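Local coordinates for protein SGNH-hydrolase family esterase (Altererythrobacter indicus, PDB 7C2A) that is an esterase of the SGNH-hydrolase family, probably hydrolysing ester bonds in lipid-like substrates such as lysophospholipids, at residues Asp83-Ala93 against Leu122-Ile133. Sequence-based numbering, arbitrary orientation.
Sequences DLLRGLSPAEA and LGAKYQREFDGI
Y126 reaches across to the loop before helix 90-106 and gives its OH proton to the backbone carbonyl of L88, with OH 2.7 Å from O and in the plane of that carbonyl. P90 CG makes a CH-pi contact with one face of its ring, 3.9 Å from the centroid; in one of its two conformers L122 CD2 lies over the centre of the opposite face. L84 CD2 meets the ring edge in plane, 3.5 Å from CE1. With CG anti to the backbone N (chi1 -178°), the ring extends from its helix into this slot. A phenylalanine here would probably keep the P90 contact but leave the L88 carbonyl without its side-chain donor. P90 CB also packs on F130 CA and E129 CD, both at 3.8 Å. Farther along, A93 CB touches I133 CD1 at 4.0 Å. Behind this shell, G87 closes helix 81-85 in a Schellman motif and S89 OG caps E92 N at 3.0 Å; together these turns probably fix the L88 carbonyl and P90. D131 OD1 accepts from A118 N, tying helix 124-131 to the loop after strand 111-114. In this alpha/beta SGNH-hydrolase fold, helix 124-131 packs against the 81-85/90-106 helix junction that follows strand 74-78 of the parallel sheet.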
loop_
_atom_site.group_PDB
_atom_site.type_symbol
_atom_site.label_atom_id
_atom_site.label_comp_id
_atom_site.label_asym_id
_atom_site.label_seq_id
_atom_site.Cartn_x
_atom_site.Cartn_y
_atom_site.Cartn_z
ATOM N N ASP A 83 7.450 -0.407 -3.623
ATOM C CA ASP A 83 8.270 -0.519 -4.860
ATOM C C ASP A 83 8.547 0.905 -5.358
ATOM O O ASP A 83 9.689 1.189 -5.717
ATOM C CB ASP A 83 7.590 -1.372 -5.934
ATOM C CG ASP A 83 7.307 -2.803 -5.504
ATOM O OD1 ASP A 83 6.704 -2.978 -4.431
ATOM O OD2 ASP A 83 7.684 -3.718 -6.253
ATOM N N LEU A 84 7.517 1.756 -5.394
ATOM C CA LEU A 84 7.685 3.181 -5.794
ATOM C C LEU A 84 8.734 3.842 -4.891
ATOM O O LEU A 84 9.643 4.503 -5.415
ATOM C CB LEU A 84 6.363 3.917 -5.569
ATOM C CG LEU A 84 5.218 3.551 -6.498
ATOM C CD1 LEU A 84 3.896 4.100 -5.975
ATOM C CD2 LEU A 84 5.498 4.070 -7.894
ATOM N N LEU A 85 8.591 3.683 -3.576
ATOM C CA LEU A 85 9.501 4.340 -2.598
ATOM C C LEU A 85 10.954 3.904 -2.807
ATOM O O LEU A 85 11.851 4.686 -2.469
ATOM C CB LEU A 85 9.007 4.040 -1.181
ATOM C CG LEU A 85 7.843 4.920 -0.723
ATOM C CD1 LEU A 85 6.958 5.332 -1.889
ATOM C CD2 LEU A 85 7.023 4.248 0.362
ATOM N N ARG A 86 11.170 2.675 -3.271
ATOM C CA ARG A 86 12.510 2.198 -3.570
ATOM C C ARG A 86 12.935 2.486 -5.009
ATOM O O ARG A 86 14.048 2.112 -5.388
ATOM C CB ARG A 86 12.619 0.699 -3.278
ATOM C CG ARG A 86 12.531 0.322 -1.798
ATOM C CD ARG A 86 12.480 -1.194 -1.637
ATOM N NE ARG A 86 12.409 -1.609 -0.240
ATOM C CZ ARG A 86 13.474 -1.851 0.518
ATOM N NH1 ARG A 86 13.320 -2.227 1.781
ATOM N NH2 ARG A 86 14.693 -1.715 0.011
ATOM N N GLY A 87 12.089 3.141 -5.809
ATOM C CA GLY A 87 12.391 3.396 -7.211
ATOM C C GLY A 87 12.480 2.165 -8.087
ATOM O O GLY A 87 13.124 2.207 -9.145
ATOM N N LEU A 88 11.842 1.073 -7.688
ATOM C CA LEU A 88 12.021 -0.209 -8.348
ATOM C C LEU A 88 11.229 -0.281 -9.649
ATOM O O LEU A 88 10.258 0.451 -9.866
ATOM C CB LEU A 88 11.571 -1.347 -7.434
ATOM C CG LEU A 88 12.369 -1.491 -6.141
ATOM C CD1 LEU A 88 11.802 -2.649 -5.320
ATOM C CD2 LEU A 88 13.854 -1.692 -6.427
ATOM N N SER A 89 11.627 -1.221 -10.491
ATOM C CA SER A 89 11.034 -1.433 -11.800
ATOM C C SER A 89 9.515 -1.570 -11.693
ATOM O O SER A 89 9.028 -2.468 -10.985
ATOM C CB SER A 89 11.604 -2.728 -12.371
ATOM O OG SER A 89 10.813 -3.173 -13.456
ATOM N N PRO A 90 8.741 -0.752 -12.412
ATOM C CA PRO A 90 7.291 -0.999 -12.453
ATOM C C PRO A 90 6.932 -2.319 -13.107
ATOM O O PRO A 90 5.949 -2.960 -12.715
ATOM C CB PRO A 90 6.754 0.186 -13.263
ATOM C CG PRO A 90 7.783 1.242 -13.114
ATOM C CD PRO A 90 9.097 0.525 -13.058
ATOM N N ALA A 91 7.716 -2.735 -14.105
ATOM C CA ALA A 91 7.443 -4.017 -14.798
ATOM C C ALA A 91 7.572 -5.170 -13.794
ATOM O O ALA A 91 6.734 -6.065 -13.802
ATOM C CB ALA A 91 8.391 -4.182 -15.967
ATOM N N GLU A 92 8.599 -5.132 -12.950
ATOM C CA GLU A 92 8.783 -6.211 -11.943
ATOM C C GLU A 92 7.653 -6.157 -10.907
ATOM O O GLU A 92 7.225 -7.215 -10.456
ATOM C CB GLU A 92 10.179 -6.126 -11.334
ATOM C CG GLU A 92 11.269 -6.379 -12.365
ATOM C CD GLU A 92 12.662 -6.429 -11.778
ATOM O OE1 GLU A 92 12.770 -6.444 -10.556
ATOM O OE2 GLU A 92 13.635 -6.440 -12.544
ATOM N N ALA A 93 7.212 -4.957 -10.528
ATOM C CA ALA A 93 6.082 -4.858 -9.604
ATOM C C ALA A 93 4.839 -5.508 -10.204
ATOM O O ALA A 93 4.106 -6.238 -9.520
ATOM C CB ALA A 93 5.814 -3.388 -9.260
ATOM N N LEU A 122 9.665 10.768 -9.445
ATOM C CA LEU A 122 10.424 9.894 -10.330
ATOM C C LEU A 122 10.314 10.286 -11.797
ATOM O O LEU A 122 11.071 9.754 -12.618
ATOM C CB LEU A 122 10.006 8.431 -10.153
ATOM C CG LEU A 122 10.044 7.873 -8.731
ATOM C CD1 LEU A 122 8.632 7.623 -8.236
ATOM C CD2 LEU A 122 10.869 6.605 -8.686
ATOM N N GLY A 123 9.429 11.171 -12.144
ATOM C CA GLY A 123 9.318 11.587 -13.557
ATOM C C GLY A 123 8.092 11.013 -14.246
ATOM O O GLY A 123 7.588 9.979 -13.802
ATOM N N ALA A 124 7.665 11.648 -15.336
ATOM C CA ALA A 124 6.446 11.226 -16.062
ATOM C C ALA A 124 6.610 9.828 -16.670
ATOM O O ALA A 124 5.637 9.080 -16.687
ATOM C CB ALA A 124 6.113 12.244 -17.125
ATOM N N LYS A 125 7.795 9.503 -17.179
ATOM C CA LYS A 125 7.974 8.174 -17.820
ATOM C C LYS A 125 7.717 7.066 -16.792
ATOM O O LYS A 125 6.947 6.152 -17.077
ATOM C CB LYS A 125 9.375 8.057 -18.419
ATOM C CG LYS A 125 9.648 6.733 -19.118
ATOM C CD LYS A 125 10.950 6.762 -19.881
ATOM C CE LYS A 125 11.300 5.438 -20.522
ATOM N NZ LYS A 125 12.526 5.556 -21.346
ATOM N N TYR A 126 8.366 7.160 -15.636
ATOM C CA TYR A 126 8.165 6.140 -14.580
ATOM C C TYR A 126 6.717 6.189 -14.076
ATOM O O TYR A 126 6.089 5.139 -13.929
ATOM C CB TYR A 126 9.126 6.411 -13.423
ATOM C CG TYR A 126 9.053 5.404 -12.307
ATOM C CD1 TYR A 126 8.007 5.413 -11.401
ATOM C CD2 TYR A 126 10.035 4.442 -12.162
ATOM C CE1 TYR A 126 7.935 4.477 -10.382
ATOM C CE2 TYR A 126 9.985 3.503 -11.145
ATOM C CZ TYR A 126 8.931 3.528 -10.250
ATOM O OH TYR A 126 8.851 2.628 -9.227
ATOM N N GLN A 127 6.211 7.395 -13.818
ATOM C CA GLN A 127 4.848 7.544 -13.241
ATOM C C GLN A 127 3.796 6.918 -14.165
ATOM O O GLN A 127 2.952 6.175 -13.676
ATOM C CB GLN A 127 4.569 9.012 -12.927
ATOM C CG GLN A 127 3.094 9.308 -12.706
ATOM C CD GLN A 127 2.435 9.719 -13.997
ATOM O OE1 GLN A 127 2.998 10.471 -14.785
ATOM N NE2 GLN A 127 1.236 9.216 -14.225
ATOM N N ARG A 128 3.858 7.195 -15.462
ATOM C CA ARG A 128 2.837 6.612 -16.372
ATOM C C ARG A 128 2.956 5.086 -16.364
ATOM O O ARG A 128 1.926 4.408 -16.334
ATOM C CB ARG A 128 3.034 7.136 -17.796
ATOM C CG ARG A 128 2.547 8.562 -18.009
ATOM C CD ARG A 128 2.742 8.952 -19.462
ATOM N NE ARG A 128 4.145 8.969 -19.848
ATOM C CZ ARG A 128 4.782 10.040 -20.286
ATOM N NH1 ARG A 128 4.138 11.189 -20.389
ATOM N NH2 ARG A 128 6.058 9.962 -20.609
ATOM N N GLU A 129 4.183 4.572 -16.400
ATOM C CA GLU A 129 4.388 3.101 -16.430
ATOM C C GLU A 129 3.866 2.473 -15.133
ATOM O O GLU A 129 3.135 1.486 -15.200
ATOM C CB GLU A 129 5.869 2.769 -16.624
ATOM C CG GLU A 129 6.095 1.302 -16.945
ATOM C CD GLU A 129 7.535 0.821 -16.940
ATOM O OE1 GLU A 129 8.450 1.656 -16.881
ATOM O OE2 GLU A 129 7.724 -0.397 -16.993
ATOM N N PHE A 130 4.194 3.077 -13.996
ATOM C CA PHE A 130 3.754 2.497 -12.707
ATOM C C PHE A 130 2.229 2.560 -12.581
ATOM O O PHE A 130 1.605 1.547 -12.246
ATOM C CB PHE A 130 4.402 3.262 -11.555
ATOM C CG PHE A 130 3.923 2.790 -10.211
ATOM C CD1 PHE A 130 4.523 1.703 -9.604
ATOM C CD2 PHE A 130 2.848 3.399 -9.581
ATOM C CE1 PHE A 130 4.077 1.250 -8.374
ATOM C CE2 PHE A 130 2.404 2.945 -8.350
ATOM C CZ PHE A 130 3.022 1.874 -7.748
ATOM N N ASP A 131 1.643 3.716 -12.886
ATOM C CA ASP A 131 0.205 3.869 -12.698
ATOM C C ASP A 131 -0.575 2.873 -13.543
ATOM O O ASP A 131 -1.627 2.381 -13.116
ATOM C CB ASP A 131 -0.236 5.290 -13.063
ATOM C CG ASP A 131 0.199 6.329 -12.056
ATOM O OD1 ASP A 131 0.866 5.996 -11.058
ATOM O OD2 ASP A 131 -0.142 7.506 -12.288
ATOM N N GLY A 132 -0.074 2.556 -14.738
ATOM C CA GLY A 132 -0.807 1.683 -15.640
ATOM C C GLY A 132 -0.808 0.217 -15.252
ATOM O O GLY A 132 -1.570 -0.560 -15.837
ATOM N N ILE A 133 0.016 -0.197 -14.290
ATOM C CA ILE A 133 0.035 -1.629 -13.982
ATOM C C ILE A 133 -1.276 -2.074 -13.351
ATOM O O ILE A 133 -1.700 -3.216 -13.544
ATOM C CB ILE A 133 1.263 -2.068 -13.157
ATOM C CG1 ILE A 133 1.158 -1.642 -11.689
ATOM C CG2 ILE A 133 2.551 -1.586 -13.803
ATOM C CD1 ILE A 133 2.319 -2.114 -10.820
#